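Local coordinates for protein trehalose-6-phosphate phosphatase (Neosartorya fumigata, PDB 5DXL) that is a phosphatase-family protein of the HAD clan, built from a Rossmann-like core sheet and a smaller domain with an antiparallel sheet, at residues A[33-37]-A[38-42]; A[165-169]-A[170-174]; A[260-263]-A[264-268]. All blocks are in the same frame, centred on the assembly; numbering follows the deposited sequence.

Interaction 1: residues A[33-37]-A[38-42]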
# COMPACT_ATOMS: atom_id res chain seq x y z
N PRO A 33 12.16 -8.12 6.91
CA PRO A 33 12.96 -8.36 5.71
C PRO A 33 12.24 -9.15 4.62
O PRO A 33 11.35 -9.95 4.91
CB PRO A 33 14.16 -9.16 6.24
CG PRO A 33 14.28 -8.74 7.66
CD PRO A 33 12.86 -8.56 8.14
N ILE A 34 12.63 -8.91 3.36
CA ILE A 34 12.23 -9.74 2.23
C ILE A 34 12.73 -11.16 2.45
O ILE A 34 13.90 -11.37 2.77
CB ILE A 34 12.81 -9.23 0.90
CG1 ILE A 34 12.30 -7.83 0.60
CG2 ILE A 34 12.43 -10.18 -0.23
CD1 ILE A 34 10.84 -7.79 0.42
N VAL A 35 11.83 -12.13 2.31
CA VAL A 35 12.21 -13.53 2.44
C VAL A 35 11.52 -14.34 1.36
O VAL A 35 10.57 -13.89 0.73
CB VAL A 35 11.84 -14.12 3.81
CG1 VAL A 35 12.70 -13.51 4.91
CG2 VAL A 35 10.37 -13.94 4.08
N LYS A 36 12.01 -15.55 1.16
CA LYS A 36 11.39 -16.47 0.23
C LYS A 36 10.11 -17.04 0.83
O LYS A 36 9.05 -16.96 0.22
CB LYS A 36 12.36 -17.59 -0.12
CG LYS A 36 11.90 -18.49 -1.23
CD LYS A 36 13.05 -19.39 -1.65
CE LYS A 36 12.60 -20.40 -2.66
NZ LYS A 36 13.70 -21.36 -2.86
N ASP A 37 10.22 -17.61 2.03
CA ASP A 37 9.09 -18.26 2.69
C ASP A 37 8.27 -17.22 3.47
O ASP A 37 8.74 -16.71 4.48
CB ASP A 37 9.59 -19.37 3.62
CG ASP A 37 8.47 -20.05 4.41
OD1 ASP A 37 7.28 -19.86 4.07
OD2 ASP A 37 8.80 -20.79 5.36
N PRO A 38 7.05 -16.92 2.99
CA PRO A 38 6.19 -15.89 3.60
C PRO A 38 5.95 -16.10 5.09
O PRO A 38 5.76 -15.13 5.83
CB PRO A 38 4.88 -16.02 2.81
CG PRO A 38 5.31 -16.55 1.48
CD PRO A 38 6.43 -17.51 1.79
N GLN A 39 5.98 -17.36 5.54
CA GLN A 39 5.86 -17.67 6.95
C GLN A 39 7.08 -17.22 7.77
O GLN A 39 6.97 -16.93 8.96
CB GLN A 39 5.66 -19.17 7.13
CG GLN A 39 4.28 -19.63 6.72
CD GLN A 39 3.21 -19.15 7.68
OE1 GLN A 39 2.56 -18.13 7.46
NE2 GLN A 39 3.02 -19.90 8.77
N ALA A 40 8.24 -17.17 7.12
CA ALA A 40 9.45 -16.66 7.76
C ALA A 40 9.34 -15.15 8.00
O ALA A 40 10.17 -14.56 8.70
CB ALA A 40 10.68 -16.97 6.90
N ALA A 41 8.32 -14.53 7.41
CA ALA A 41 8.09 -13.11 7.60
C ALA A 41 6.89 -12.87 8.50
O ALA A 41 6.32 -11.78 8.49
CB ALA A 41 7.90 -12.40 6.26
N ILE A 42 6.50 -13.90 9.24
CA ILE A 42 5.60 -13.73 10.39
C ILE A 42 6.28 -12.77 11.33
O ILE A 42 7.48 -12.93 11.62
CB ILE A 42 5.31 -15.08 11.07
CG1 ILE A 42 4.22 -15.82 10.31
CG2 ILE A 42 4.91 -14.89 12.52
CD1 ILE A 42 4.14 -17.29 10.64

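Interaction 2: residues A[165-169]-A[170-174]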
# COMPACT_ATOMS: atom_id res chain seq x y z
N THR A 165 -13.81 1.23 -23.86
CA THR A 165 -15.11 0.69 -23.51
C THR A 165 -15.22 0.47 -22.00
O THR A 165 -15.74 1.33 -21.27
CB THR A 165 -15.40 -0.64 -24.25
OG1 THR A 165 -14.34 -1.58 -24.01
CG2 THR A 165 -15.49 -0.40 -25.76
N VAL A 166 -14.71 -0.67 -21.54
CA VAL A 166 -14.81 -1.06 -20.14
C VAL A 166 -14.30 0.01 -19.17
O VAL A 166 -14.96 0.32 -18.17
CB VAL A 166 -14.04 -2.37 -19.90
CG1 VAL A 166 -14.10 -2.77 -18.43
CG2 VAL A 166 -14.59 -3.48 -20.79
N ALA A 167 -13.15 0.60 -19.47
CA ALA A 167 -12.52 1.55 -18.56
C ALA A 167 -13.24 2.90 -18.50
O ALA A 167 -12.95 3.74 -17.65
CB ALA A 167 -11.07 1.77 -18.95
N LYS A 168 -14.18 3.11 -19.41
CA LYS A 168 -14.94 4.36 -19.39
C LYS A 168 -16.29 4.16 -18.72
O LYS A 168 -16.98 5.13 -18.41
CB LYS A 168 -15.08 4.92 -20.80
CG LYS A 168 -13.77 5.47 -21.35
CD LYS A 168 -13.95 6.21 -22.67
CE LYS A 168 -12.86 7.26 -22.86
NZ LYS A 168 -13.08 8.47 -22.01
N ARG A 169 -16.67 2.91 -18.48
CA ARG A 169 -17.94 2.62 -17.83
C ARG A 169 -17.77 2.24 -16.36
O ARG A 169 -18.61 2.57 -15.52
CB ARG A 169 -18.68 1.50 -18.55
CG ARG A 169 -20.04 1.22 -17.95
CD ARG A 169 -20.83 0.19 -18.72
NE ARG A 169 -22.08 -0.12 -18.03
CZ ARG A 169 -22.96 -1.03 -18.45
NH1 ARG A 169 -22.74 -1.72 -19.56
NH2 ARG A 169 -24.07 -1.24 -17.75
N TRP A 170 -16.69 1.54 -16.04
CA TRP A 170 -16.42 1.16 -14.66
C TRP A 170 -15.10 1.78 -14.17
O TRP A 170 -14.25 2.16 -14.97
CB TRP A 170 -16.37 -0.37 -14.51
CG TRP A 170 -17.70 -1.11 -14.68
CD1 TRP A 170 -18.62 -1.38 -13.70
CD2 TRP A 170 -18.20 -1.71 -15.88
NE1 TRP A 170 -19.68 -2.10 -14.23
CE2 TRP A 170 -19.44 -2.31 -15.56
CE3 TRP A 170 -17.73 -1.78 -17.19
CZ2 TRP A 170 -20.20 -2.98 -16.51
CZ3 TRP A 170 -18.49 -2.45 -18.13
CH2 TRP A 170 -19.71 -3.04 -17.79
N GLU A 171 -14.94 1.88 -12.85
CA GLU A 171 -13.74 2.43 -12.24
C GLU A 171 -12.63 1.39 -12.19
O GLU A 171 -12.28 0.87 -11.13
CB GLU A 171 -14.03 2.95 -10.83
CG GLU A 171 -14.90 4.20 -10.79
CD GLU A 171 -14.27 5.36 -11.54
OE1 GLU A 171 -13.08 5.66 -11.30
OE2 GLU A 171 -14.97 5.97 -12.39
N VAL A 172 -12.10 1.06 -13.36
CA VAL A 172 -11.05 0.06 -13.47
C VAL A 172 -9.91 0.63 -14.28
O VAL A 172 -10.08 1.61 -15.01
CB VAL A 172 -11.54 -1.25 -14.15
CG1 VAL A 172 -12.63 -1.91 -13.31
CG2 VAL A 172 -12.04 -0.98 -15.57
N GLU A 173 -8.74 0.02 -14.17
CA GLU A 173 -7.67 0.40 -15.05
C GLU A 173 -7.09 -0.81 -15.75
O GLU A 173 -7.19 -1.93 -15.25
CB GLU A 173 -6.59 1.16 -14.30
CG GLU A 173 -5.93 0.39 -13.22
CD GLU A 173 -5.08 1.28 -12.35
OE1 GLU A 173 -4.96 2.49 -12.68
OE2 GLU A 173 -4.54 0.80 -11.33
N VAL A 174 -6.51 -0.55 -16.92
CA VAL A 174 -5.90 -1.59 -17.72
C VAL A 174 -4.38 -1.46 -17.61
O VAL A 174 -3.82 -0.40 -17.89
CB VAL A 174 -6.34 -1.49 -19.20
CG1 VAL A 174 -5.93 -2.72 -19.95
CG2 VAL A 174 -7.86 -1.29 -19.29
O HOH W 1 -11.45 3.85 -15.44

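Interaction 3: residues A[260-263]-A[264-268]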
# COMPACT_ATOMS: atom_id res chain seq x y z
N ALA A 260 15.34 -3.09 9.78
CA ALA A 260 15.84 -2.88 11.13
C ALA A 260 15.87 -1.40 11.47
O ALA A 260 15.61 -1.02 12.61
CB ALA A 260 17.22 -3.49 11.30
N ASP A 261 16.19 -0.57 10.48
CA ASP A 261 16.21 0.87 10.68
C ASP A 261 14.80 1.43 10.84
O ASP A 261 14.58 2.38 11.58
CB ASP A 261 16.94 1.56 9.52
CG ASP A 261 18.35 1.05 9.36
OD1 ASP A 261 19.09 1.03 10.37
OD2 ASP A 261 18.70 0.62 8.24
N VAL A 262 13.84 0.84 10.13
CA VAL A 262 12.45 1.24 10.28
C VAL A 262 12.00 0.97 11.72
O VAL A 262 11.43 1.85 12.39
CB VAL A 262 11.54 0.50 9.29
CG1 VAL A 262 10.07 0.85 9.54
CG2 VAL A 262 11.95 0.83 7.86
N ILE A 263 12.26 -0.24 12.19
CA ILE A 263 11.84 -0.60 13.54
C ILE A 263 12.56 0.28 14.56
O ILE A 263 11.93 0.75 15.52
CB ILE A 263 12.09 -2.08 13.83
CG1 ILE A 263 11.28 -2.94 12.85
CG2 ILE A 263 11.73 -2.43 15.27
CD1 ILE A 263 9.77 -2.68 12.89
N GLY A 264 13.85 0.53 14.34
CA GLY A 264 14.59 1.42 15.23
C GLY A 264 14.01 2.82 15.29
O GLY A 264 13.94 3.44 16.36
N THR A 265 13.58 3.32 14.14
CA THR A 265 12.98 4.65 14.05
C THR A 265 11.65 4.71 14.80
O THR A 265 11.39 5.66 15.55
CB THR A 265 12.78 5.05 12.60
OG1 THR A 265 14.07 5.20 12.00
CG2 THR A 265 12.04 6.36 12.50
N ILE A 266 10.80 3.70 14.61
CA ILE A 266 9.52 3.69 15.31
C ILE A 266 9.75 3.55 16.82
O ILE A 266 9.07 4.20 17.62
CB ILE A 266 8.60 2.58 14.79
CG1 ILE A 266 8.31 2.82 13.31
CG2 ILE A 266 7.29 2.57 15.56
CD1 ILE A 266 7.72 1.61 12.61
N SER A 267 10.74 2.74 17.22
CA SER A 267 11.10 2.62 18.64
C SER A 267 11.50 3.96 19.24
O SER A 267 11.11 4.29 20.37
CB SER A 267 12.22 1.61 18.83
OG SER A 267 11.78 0.31 18.46
N MSE A 268 12.27 4.75 18.49
CA MSE A 268 12.66 6.08 18.94
C MSE A 268 11.42 6.92 19.21
O MSE A 268 11.34 7.61 20.23
CB MSE A 268 13.55 6.79 17.91
CG MSE A 268 13.77 8.30 18.20
SE MSE A 268 14.72 9.11 16.71
CE MSE A 268 13.18 9.13 15.50

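Interaction 1: residues A[33-37]-A[38-42]
D37 turns its CG anti to the backbone N (chi1 177°), which swings the carboxylate forward over the start of segment 38-42. OD1 accepts the backbone N-H of Q39, with OD1 to N at 3.2 Å. The donor comes from well above the carboxylate plane, 67° out of it. The backbone O of D37 is also used: it accepts N of A40 at 2.7 Å. D37 holds the turn with both its side chain and its backbone O; the bond at OD1, though steeply out of plane, probably limits rotation of the carboxylate. Earlier in the loop, V35 places CG2 between its backbone N and carbonyl carbon. From there CG2 packs on CB of A41 at 3.6 Å and more loosely on CB of A40. A41 is buried. Its O is bonded to Y27 OH, and its methyl also meets D28 and R68. R68 NH2 binds O of P38. The contact lies at the surface, in the loop that joins strand 21-25 to helix 45-56. D37 forms an Asx turn nested in a type I beta turn over 37-40, within the loop that follows the first core strand, where HAD proteins carry the squiggle and flap.

Interaction 2: residues A[165-169]-A[170-174]
A short turn of helix runs into an edge strand of the four-stranded antiparallel sheet here, and R169 and W170 pack at the junction. V166 O holds the backbone in place. It accepts N of W170 at 3.0 Å, nearly in line with the carbonyl (C=O...N angle 169°), and also N of R169. The same oxygen lies at the edge of the indole, in its plane. R169 keeps CG anti to its backbone N (chi1 -177°) and runs extended to NE. That extended chain lies alongside the indole and points the same way. Its CD sits over the six-membered ring, 3.7 Å from the centroid of W170, in a CH-pi contact. The guanidinium follows, its plane only 20° from that of the ring. CZ2 of W170 lies over one guanidinium face, offset toward the rim.

V166 CG1 touches two partners: CE3 of W170 and CG2 of V172, each at 4.0 Å. That V172 methyl also packs on CA of A167, while CB of A167 meets CG2 of V174 at 4.4 Å. A water bridges O of A167 and O of V172, 2.7 Å from each; it also has other acceptors near, so its protons may be shared among them.

W112 of helix 112-125 meets the W170 ring edge-to-face and touches V166 and V172, while NE1 of W170 makes a weak hydrogen bond to D109 OD2. V174 rests on R159 and L162 of helix 148-164. The chain changes course through an inverse gamma turn centred on E171, and the backbone of E173 then hydrogen-bonds to R184 of the adjacent strand 180-185. This helix-turn-strand passage belongs to the smaller alpha/beta domain, as in the cap of HAD phosphatases.

Interaction 3: residues A[260-263]-A[264-268]
T265 and S267 each fold a hydroxyl back onto the carbonyl one turn earlier in helix 259-270. OG1 of T265 donates to O of D261 at 2.9 Å. N of T265 binds the same oxygen, also at 2.9 Å, and the two donors arrive from opposite faces of the carbonyl plane. S267 also sends both its OG and its N to one carbonyl, O of I263. Its OG donates to that I263 O at 3.0 Å, from 40° out of the carbonyl plane. In both residues the oxygen stands anti to the carbonyl carbon and next to the backbone N (chi1 -66° for T265, -64° for S267). That torsion aims it back along the helix.

Ordinary i to i-4 helix bonds supply the rest. N of G264 binds O of A260 at 2.9 Å, and N of I266 binds O of V262 at 3.0 Å, nearly straight along the carbonyl. On the flank shared by V262 and I266 the two side chains lie side by side and point the same way. CG1 of V262 meets CD1 of I266 at 3.9 Å.

Further out, neighbouring elements cover the helix: I263 packs on V47 and T50 of helix 45-56, and I266 on T50 and L54; both also touch L31, as does V262. T265 and the selenomethionine M268 both rest on R8 and L11 of helix 8-17, and T265 also touches L256 of strand 254-256, as do V262 and D261. At the start of the helix, D261 OD2 makes a weak hydrogen bond to N of E258.

Each hydroxyl uses its proton within the helix, and each of the two carbonyls takes two donors. This is consistent with burial of T265, whose polar OG1 is paired next to L11 and L256.

Interactions 1 and 3 belong to the side of the chain with the mixed core sheet. Their centres are 19 Å apart and their nearest atoms about 6 Å, without touching. The loop after strand 21-25 relates them: L31 meets helix 259-270 and T32 touches A41. Helix 45-56, which follows interaction 1 in the chain, packs on interaction 3. Interaction 1 is the one beside Y27 and D28, part of the DxDxT motif, which in HAD proteins marks the active site; it is thus probably close to that site. Interaction 2 sits in the smaller domain, across the chain's centre from both. Its centre is 35 Å from interaction 1 and 41 Å from interaction 3.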